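Local coordinates for hypothetical protein SPy1581 (Streptococcus pyogenes, PDB 1YHF) that is of unknown function but belongs to the cupin superfamily, folding as a small antiparallel beta barrel of the cupin type-2 family, at residues Asn9-His12 / Ala13-Leu16. Residues are numbered along the deposited sequence; the frame is centred on the assembly and turned at random.
Sequences NIEH and AKVL
Glu11 and Lys14 face each other across a tight reversal of the chain and join in a two-pronged salt bridge. Lys14 NZ sits in the fork of the carboxylate, 3.2 Å from Glu11 OE2 and 3.3 Å from Glu11 OE1, meeting both oxygens on their syn sides just under 20° out of the carboxylate plane. The lysine reaches that fork with CG anti to the backbone N (chi1 -171°) and the chain extended as far as CE; on the way its CD passes 3.1 Å from Glu11 OE2. A water accepts from Lys14 NZ and donates to Glu11 OE1. At the bend itself Ala13 takes a left-handed backbone conformation, while the His12 side chain leads away from the turn and its NE2 is hydrogen-bonded to Ile7 O. No direct backbone bond closes this turn; a second water bridges the gap, donating to Glu11 O and accepting from Lys14 N at 3.0 Å. The turn lies in the N-terminal arm that precedes helix 18-21 and the strands of the cupin fold. Leu16 divides its two methyls between neighbours: CD2 lies 3.6 Å from Glu11 OE1, while CD1 packs 3.5 Å from Ile10 CG1. Both Ile10 and Leu16 also touch Glu21 of the helix.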
loop_
_atom_site.group_PDB
_atom_site.type_symbol
_atom_site.label_atom_id
_atom_site.label_comp_id
_atom_site.label_asym_id
_atom_site.label_seq_id
_atom_site.Cartn_x
_atom_site.Cartn_y
_atom_site.Cartn_z
ATOM N N ASN A 9 5.338 8.079 -12.028
ATOM C CA ASN A 9 4.051 8.640 -11.572
ATOM C C ASN A 9 4.163 9.504 -10.326
ATOM O O ASN A 9 3.208 9.622 -9.542
ATOM C CB ASN A 9 2.997 7.521 -11.358
ATOM C CG ASN A 9 2.640 6.804 -12.652
ATOM O OD1 ASN A 9 2.621 5.563 -12.725
ATOM N ND2 ASN A 9 2.381 7.569 -13.677
ATOM N N ILE A 10 5.344 10.101 -10.168
ATOM C CA ILE A 10 5.675 10.963 -9.053
ATOM C C ILE A 10 6.849 11.842 -9.470
ATOM O O ILE A 10 7.772 11.384 -10.121
ATOM C CB ILE A 10 5.981 10.128 -7.757
ATOM C CG1 ILE A 10 5.931 10.982 -6.498
ATOM C CG2 ILE A 10 7.273 9.298 -7.865
ATOM C CD1 ILE A 10 5.979 10.121 -5.207
ATOM N N GLU A 11 6.786 13.118 -9.116
ATOM C CA GLU A 11 7.830 14.071 -9.474
ATOM C C GLU A 11 9.139 13.758 -8.807
ATOM O O GLU A 11 9.171 13.339 -7.651
ATOM C CB GLU A 11 7.417 15.481 -9.092
ATOM C CG GLU A 11 5.980 15.753 -9.424
ATOM C CD GLU A 11 5.483 17.034 -8.791
ATOM O OE1 GLU A 11 4.651 16.954 -7.841
ATOM O OE2 GLU A 11 5.959 18.104 -9.237
ATOM N N HIS A 12 10.207 13.979 -9.553
ATOM C CA HIS A 12 11.555 13.759 -9.080
ATOM C C HIS A 12 12.130 15.081 -8.617
ATOM O O HIS A 12 11.643 16.138 -9.021
ATOM C CB HIS A 12 12.388 13.169 -10.213
ATOM C CG HIS A 12 12.027 11.747 -10.541
ATOM N ND1 HIS A 12 12.833 10.934 -11.313
ATOM C CD2 HIS A 12 10.963 10.990 -10.183
ATOM C CE1 HIS A 12 12.271 9.742 -11.428
ATOM N NE2 HIS A 12 11.134 9.751 -10.754
ATOM N N ALA A 13 13.137 15.024 -7.742
ATOM C CA ALA A 13 13.840 16.244 -7.290
ATOM C C ALA A 13 12.879 17.312 -6.737
ATOM O O ALA A 13 13.063 18.523 -6.943
ATOM C CB ALA A 13 14.724 16.815 -8.429
ATOM N N LYS A 14 11.846 16.861 -6.024
ATOM C CA LYS A 14 10.890 17.779 -5.409
ATOM C C LYS A 14 10.488 17.277 -4.036
ATOM O O LYS A 14 10.196 16.094 -3.884
ATOM C CB LYS A 14 9.643 17.906 -6.286
ATOM C CG LYS A 14 8.721 18.993 -5.830
ATOM C CD LYS A 14 7.564 19.151 -6.771
ATOM C CE LYS A 14 6.673 20.326 -6.383
ATOM N NZ LYS A 14 5.252 19.960 -6.666
ATOM N N VAL A 15 10.474 18.160 -3.034
ATOM C CA VAL A 15 10.020 17.733 -1.701
ATOM C C VAL A 15 8.493 17.562 -1.724
ATOM O O VAL A 15 7.751 18.498 -2.065
ATOM C CB VAL A 15 10.432 18.693 -0.558
ATOM C CG1 VAL A 15 9.923 18.152 0.773
ATOM C CG2 VAL A 15 11.953 18.875 -0.490
ATOM N N LEU A 16 8.049 16.362 -1.363
ATOM C CA LEU A 16 6.643 15.965 -1.465
ATOM C C LEU A 16 6.154 15.441 -0.121
ATOM O O LEU A 16 6.958 15.086 0.754
ATOM C CB LEU A 16 6.463 14.850 -2.501
ATOM C CG LEU A 16 7.046 15.015 -3.904
ATOM C CD1 LEU A 16 7.100 13.681 -4.599
ATOM C CD2 LEU A 16 6.229 16.017 -4.688
HETATM O O HOH W 1 10.717 14.085 -5.522
HETATM O O HOH W 2 3.704 18.157 -5.076
#